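Local coordinates for kirola (Actinidia deliciosa, PDB 4IGV), which is a kiwifruit allergen of the ripening-related, Bet v 1-like family that probably binds small hydrophobic ligands, as its relatives do, though its physiological role is not established, at residues K6-V11 with S113-F118; T84-E89 with T98-V103. All coordinates share one frame; numbering follows the deposited sequence.

Contact 1 of 2, residues K6-V11 with S113-F118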
loop_
_atom_site.group_PDB
_atom_site.type_symbol
_atom_site.label_atom_id
_atom_site.label_comp_id
_atom_site.label_asym_id
_atom_site.label_seq_id
_atom_site.Cartn_x
_atom_site.Cartn_y
_atom_site.Cartn_z
ATOM N N LYS A 6 -10.976 2.363 -10.794
ATOM C CA LYS A 6 -9.532 2.416 -10.778
ATOM C C LYS A 6 -9.123 3.812 -10.358
ATOM O O LYS A 6 -9.757 4.819 -10.723
ATOM C CB LYS A 6 -8.971 2.113 -12.181
ATOM C CG LYS A 6 -7.444 2.179 -12.322
ATOM C CD LYS A 6 -7.073 1.909 -13.786
ATOM C CE LYS A 6 -5.560 1.801 -14.070
ATOM N NZ LYS A 6 -5.395 1.388 -15.524
ATOM N N MET A 7 -8.031 3.875 -9.617
ATOM C CA MET A 7 -7.481 5.153 -9.193
ATOM C C MET A 7 -5.962 5.006 -9.199
ATOM O O MET A 7 -5.442 4.036 -8.697
ATOM C CB MET A 7 -7.993 5.480 -7.793
ATOM C CG MET A 7 -7.555 6.821 -7.244
ATOM S SD MET A 7 -8.204 7.142 -5.588
ATOM C CE MET A 7 -9.982 7.166 -5.952
ATOM N N VAL A 8 -5.274 5.993 -9.760
ATOM C CA VAL A 8 -3.839 5.960 -9.946
ATOM C C VAL A 8 -3.262 7.307 -9.499
ATOM O O VAL A 8 -3.729 8.392 -9.884
ATOM C CB VAL A 8 -3.450 5.729 -11.417
ATOM C CG1 VAL A 8 -1.893 5.755 -11.572
ATOM C CG2 VAL A 8 -4.084 4.439 -12.002
ATOM N N LYS A 9 -2.198 7.248 -8.723
ATOM C CA LYS A 9 -1.450 8.463 -8.356
ATOM C C LYS A 9 0.037 8.169 -8.321
ATOM O O LYS A 9 0.458 7.221 -7.676
ATOM C CB LYS A 9 -1.852 9.015 -6.983
ATOM C CG LYS A 9 -1.243 10.381 -6.643
ATOM C CD LYS A 9 -1.988 11.517 -7.334
ATOM C CE LYS A 9 -1.989 12.877 -6.570
ATOM N NZ LYS A 9 -0.652 13.455 -6.280
ATOM N N GLN A 10 0.795 9.021 -9.043
ATOM C CA GLN A 10 2.250 8.935 -9.112
ATOM C C GLN A 10 2.825 10.110 -8.394
ATOM O O GLN A 10 2.462 11.240 -8.677
ATOM C CB GLN A 10 2.735 8.952 -10.542
ATOM C CG GLN A 10 4.257 8.810 -10.692
ATOM C CD GLN A 10 4.707 8.657 -12.134
ATOM O OE1 GLN A 10 4.071 9.165 -13.071
ATOM N NE2 GLN A 10 5.796 7.916 -12.330
ATOM N N VAL A 11 3.757 9.831 -7.501
ATOM C CA VAL A 11 4.490 10.906 -6.930
ATOM C C VAL A 11 5.980 10.711 -7.015
ATOM O O VAL A 11 6.508 9.591 -6.856
ATOM C CB VAL A 11 4.097 11.183 -5.498
ATOM C CG1 VAL A 11 2.699 11.784 -5.429
ATOM C CG2 VAL A 11 4.239 9.914 -4.719
ATOM N N SER A 113 10.213 7.610 -8.601
ATOM C CA SER A 113 8.821 7.842 -8.309
ATOM C C SER A 113 8.131 6.587 -7.842
ATOM O O SER A 113 8.611 5.465 -8.072
ATOM C CB SER A 113 8.100 8.414 -9.493
ATOM O OG SER A 113 8.083 7.455 -10.524
ATOM N N VAL A 114 6.995 6.766 -7.192
ATOM C CA VAL A 114 6.141 5.678 -6.707
ATOM C C VAL A 114 4.758 5.863 -7.281
ATOM O O VAL A 114 4.189 6.979 -7.172
ATOM C CB VAL A 114 6.120 5.695 -5.151
ATOM C CG1 VAL A 114 5.222 4.545 -4.625
ATOM C CG2 VAL A 114 7.538 5.618 -4.572
ATOM N N THR A 115 4.237 4.830 -7.920
ATOM C CA THR A 115 2.908 4.882 -8.430
ATOM C C THR A 115 2.034 3.937 -7.636
ATOM O O THR A 115 2.347 2.743 -7.499
ATOM C CB THR A 115 2.890 4.468 -9.905
ATOM O OG1 THR A 115 3.665 5.416 -10.637
ATOM C CG2 THR A 115 1.440 4.555 -10.463
ATOM N N TRP A 116 0.930 4.477 -7.145
ATOM C CA TRP A 116 -0.085 3.710 -6.402
ATOM C C TRP A 116 -1.293 3.518 -7.333
ATOM O O TRP A 116 -1.802 4.507 -7.900
ATOM C CB TRP A 116 -0.516 4.536 -5.173
ATOM C CG TRP A 116 0.518 4.620 -4.120
ATOM C CD1 TRP A 116 1.427 5.602 -3.974
ATOM C CD2 TRP A 116 0.680 3.746 -2.995
ATOM N NE1 TRP A 116 2.233 5.349 -2.877
ATOM C CE2 TRP A 116 1.737 4.248 -2.232
ATOM C CE3 TRP A 116 -0.023 2.660 -2.527
ATOM C CZ2 TRP A 116 2.167 3.635 -1.065
ATOM C CZ3 TRP A 116 0.398 2.035 -1.376
ATOM C CH2 TRP A 116 1.457 2.561 -0.619
ATOM N N THR A 117 -1.719 2.284 -7.516
ATOM C CA THR A 117 -2.868 1.973 -8.305
ATOM C C THR A 117 -3.841 1.166 -7.481
ATOM O O THR A 117 -3.454 0.141 -6.905
ATOM C CB THR A 117 -2.483 1.217 -9.605
ATOM O OG1 THR A 117 -1.578 1.953 -10.380
ATOM C CG2 THR A 117 -3.735 0.900 -10.463
ATOM N N PHE A 118 -5.101 1.570 -7.454
ATOM C CA PHE A 118 -6.174 0.802 -6.852
ATOM C C PHE A 118 -7.076 0.271 -7.940
ATOM O O PHE A 118 -7.442 1.001 -8.846
ATOM C CB PHE A 118 -7.064 1.639 -5.945
ATOM C CG PHE A 118 -6.391 2.321 -4.782
ATOM C CD1 PHE A 118 -5.155 1.978 -4.283
ATOM C CD2 PHE A 118 -7.101 3.322 -4.110
ATOM C CE1 PHE A 118 -4.631 2.633 -3.180
ATOM C CE2 PHE A 118 -6.558 3.991 -3.001
ATOM C CZ PHE A 118 -5.361 3.606 -2.538
#
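In the antiparallel sheet of the Bet v 1 fold, the first strand, at the sheet's edge, pairs with the last, and M7, K9 and V11 form hydrogen-bonded pairs with F118, W116 and V114. Six backbone bonds zip them together, among them W116 N to K9 O at 2.8 Å. V8, Q10, T115 and T117 point to one face of the sheet. There V8 sends CG1 to T115 CG2 at 3.7 Å and CG2 to T117 CG2 at 3.9 Å. Q10 runs out extended, CG anti to its N (chi1 -178°), and lays its CG across T115 OG1 at 3.4 Å. The Q10 amide then reaches S113, Q10 NE2 donating to S113 OG at 3.0 Å, a somewhat bent bond with the hydroxyl 21° out of the amide plane. On the other face, that of M7, W116 and F118, the M7 sulfur approaches the F118 ring obliquely in one of the two modelled conformers of M7, so this Met-aromatic contact is not certain. That face turns to helix 131-145: M7 touches M134, and W116 packs on C137 and I138 while its NE1 bonds to T141 OG1. Strand 112-122 pairs along its other edge with strand 96-107.

Contact 2 of 2, residues T84-E89 with T98-V103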
loop_
_atom_site.group_PDB
_atom_site.type_symbol
_atom_site.label_atom_id
_atom_site.label_comp_id
_atom_site.label_asym_id
_atom_site.label_seq_id
_atom_site.Cartn_x
_atom_site.Cartn_y
_atom_site.Cartn_z
ATOM N N THR A 84 1.797 -6.307 -5.704
ATOM C CA THR A 84 0.351 -6.234 -5.709
ATOM C C THR A 84 -0.226 -6.919 -4.467
ATOM O O THR A 84 0.040 -8.094 -4.208
ATOM C CB THR A 84 -0.257 -6.895 -6.944
ATOM O OG1 THR A 84 0.276 -6.269 -8.122
ATOM C CG2 THR A 84 -1.775 -6.810 -6.958
ATOM N N PHE A 85 -1.009 -6.145 -3.718
ATOM C CA PHE A 85 -1.681 -6.588 -2.495
ATOM C C PHE A 85 -3.177 -6.722 -2.750
ATOM O O PHE A 85 -3.814 -5.826 -3.316
ATOM C CB PHE A 85 -1.500 -5.551 -1.424
ATOM C CG PHE A 85 -0.070 -5.296 -1.031
ATOM C CD1 PHE A 85 0.560 -6.067 -0.071
ATOM C CD2 PHE A 85 0.633 -4.287 -1.623
ATOM C CE1 PHE A 85 1.925 -5.815 0.276
ATOM C CE2 PHE A 85 1.983 -4.017 -1.286
ATOM C CZ PHE A 85 2.618 -4.791 -0.342
ATOM N N LYS A 86 -3.737 -7.889 -2.446
ATOM C CA LYS A 86 -5.181 -8.118 -2.515
ATOM C C LYS A 86 -5.747 -8.065 -1.093
ATOM O O LYS A 86 -5.326 -8.850 -0.269
ATOM C CB LYS A 86 -5.520 -9.466 -3.169
ATOM C CG LYS A 86 -6.990 -9.819 -3.091
ATOM C CD LYS A 86 -7.233 -11.183 -3.744
ATOM C CE LYS A 86 -8.612 -11.651 -3.508
ATOM N NZ LYS A 86 -8.663 -13.024 -4.089
ATOM N N ILE A 87 -6.712 -7.208 -0.835
ATOM C CA ILE A 87 -7.355 -7.140 0.469
ATOM C C ILE A 87 -8.389 -8.227 0.560
ATOM O O ILE A 87 -9.257 -8.331 -0.312
ATOM C CB ILE A 87 -7.987 -5.743 0.758
ATOM C CG1 ILE A 87 -6.953 -4.630 0.549
ATOM C CG2 ILE A 87 -8.632 -5.758 2.194
ATOM C CD1 ILE A 87 -7.500 -3.196 0.640
ATOM N N VAL A 88 -8.293 -9.081 1.569
ATOM C CA VAL A 88 -9.207 -10.234 1.667
ATOM C C VAL A 88 -10.139 -10.130 2.826
ATOM O O VAL A 88 -11.264 -10.666 2.764
ATOM C CB VAL A 88 -8.484 -11.566 1.652
ATOM C CG1 VAL A 88 -7.732 -11.712 0.275
ATOM C CG2 VAL A 88 -7.572 -11.795 2.798
ATOM N N GLU A 89 -9.741 -9.435 3.876
ATOM C CA GLU A 89 -10.616 -9.160 5.012
ATOM C C GLU A 89 -10.335 -7.792 5.573
ATOM O O GLU A 89 -9.229 -7.284 5.423
ATOM C CB GLU A 89 -10.388 -10.176 6.148
ATOM C CG GLU A 89 -10.632 -11.600 5.829
ATOM C CD GLU A 89 -10.495 -12.530 7.052
ATOM O OE1 GLU A 89 -9.875 -12.130 8.075
ATOM O OE2 GLU A 89 -11.018 -13.669 6.987
ATOM N N THR A 98 -14.201 -6.285 -3.871
ATOM C CA THR A 98 -12.815 -6.568 -4.140
ATOM C C THR A 98 -11.989 -5.296 -4.129
ATOM O O THR A 98 -12.480 -4.225 -4.444
ATOM C CB THR A 98 -12.590 -7.252 -5.501
ATOM O OG1 THR A 98 -12.916 -6.385 -6.573
ATOM C CG2 THR A 98 -13.448 -8.501 -5.658
ATOM N N PHE A 99 -10.719 -5.431 -3.742
ATOM C CA PHE A 99 -9.814 -4.304 -3.646
ATOM C C PHE A 99 -8.383 -4.787 -3.780
ATOM O O PHE A 99 -7.942 -5.627 -3.011
ATOM C CB PHE A 99 -10.010 -3.561 -2.322
ATOM C CG PHE A 99 -9.715 -2.072 -2.393
ATOM C CD1 PHE A 99 -10.693 -1.169 -2.274
ATOM C CD2 PHE A 99 -8.418 -1.591 -2.627
ATOM C CE1 PHE A 99 -10.436 0.184 -2.355
ATOM C CE2 PHE A 99 -8.192 -0.244 -2.715
ATOM C CZ PHE A 99 -9.183 0.611 -2.570
ATOM N N ILE A 100 -7.687 -4.240 -4.772
ATOM C CA ILE A 100 -6.292 -4.553 -5.052
ATOM C C ILE A 100 -5.505 -3.245 -5.052
ATOM O O ILE A 100 -5.969 -2.228 -5.538
ATOM C CB ILE A 100 -6.136 -5.178 -6.455
ATOM C CG1 ILE A 100 -7.008 -6.444 -6.577
ATOM C CG2 ILE A 100 -4.719 -5.470 -6.702
ATOM C CD1 ILE A 100 -6.783 -7.325 -5.640
ATOM N N ILE A 101 -4.326 -3.272 -4.442
ATOM C CA ILE A 101 -3.436 -2.127 -4.402
ATOM C C ILE A 101 -2.106 -2.545 -5.000
ATOM O O ILE A 101 -1.496 -3.505 -4.584
ATOM C CB ILE A 101 -3.184 -1.652 -2.958
ATOM C CG1 ILE A 101 -4.514 -1.173 -2.350
ATOM C CG2 ILE A 101 -2.121 -0.499 -2.908
ATOM C CD1 ILE A 101 -4.395 -0.744 -0.870
ATOM N N ILE A 102 -1.683 -1.828 -6.016
ATOM C CA ILE A 102 -0.391 -2.055 -6.680
ATOM C C ILE A 102 0.520 -0.910 -6.362
ATOM O O ILE A 102 0.141 0.270 -6.525
ATOM C CB ILE A 102 -0.544 -2.165 -8.204
ATOM C CG1 ILE A 102 -1.622 -3.143 -8.607
ATOM C CG2 ILE A 102 0.791 -2.556 -8.822
ATOM C CD1 ILE A 102 -1.937 -3.053 -10.132
ATOM N N VAL A 103 1.704 -1.224 -5.869
ATOM C CA VAL A 103 2.762 -0.230 -5.612
ATOM C C VAL A 103 3.869 -0.526 -6.622
ATOM O O VAL A 103 4.344 -1.632 -6.718
ATOM C CB VAL A 103 3.373 -0.343 -4.186
ATOM C CG1 VAL A 103 4.253 0.901 -3.924
ATOM C CG2 VAL A 103 2.316 -0.486 -3.119
HETATM O O HOH W 1 -10.157 -8.198 -2.862
#
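F85 and I101 form a hydrogen-bonded antiparallel pair, with F85 N to I101 O and I101 N to F85 O both 2.8 Å long. One step on, I87 N donates to F99 O at 3.0 Å. Beyond that rung a water takes over: it accepts from F99 N and donates to I87 O at 2.7 Å, so these two backbone groups are joined through solvent rather than directly.

The side chains split between two faces. On that of F85, I87 and I101, the I87 side chain lies beside F99 and points the same way, its CD1 3.8 Å from F99 CD2 and also near I101 CD1. The F85 ring meets V103 with its edge, F85 CE2 standing 4.0 Å from V103 CG2 in the conformer modelled here, one of two. On the other face, T84 lies alongside I102 and crosses I100, where the methyls T84 CG2 and I100 CG2 are pressed to 3.2 Å, tighter than usual. I100 bends back at its second torsion (chi2 -54°), which lays CD1 3.5 Å from K86 CB, against the root of a lysine whose extended chain then leads away.

Further out, F99 meets Y96 edge-to-face, L92 and M93 cover I87, and L28 touches F85. Strand 65-77 bonds along the far side of strand 82-88, where V88 and E89 both face K70 in a classic beta bulge as the chain turns a corner. Strands 82-88 and 96-107 form a beta hairpin, one of the antiparallel connections that build the curved sheet of Bet v 1-like proteins.

Contacts 1 and 2 lie in one sheet, their centres about 13 Å apart, and are joined because strands 96-107 and 112-122 are neighbours both in sequence and in space. Their backbones meet where I102 N lies 2.8 Å from T117 O, a probable hydrogen bond. Apolar packing continues across the seam: F118 CD2 is 3.7 Å from F99 CZ, and F118 CD1 is 3.8 Å from I101 CG1. Contact 1 pairs the first and last strands of the chain, about a hundred residues apart, whereas contact 2 is a local hairpin within that span. The shared apolar face probably contributes to the interior that Bet v 1-like proteins enclose between sheet and C-terminal helix.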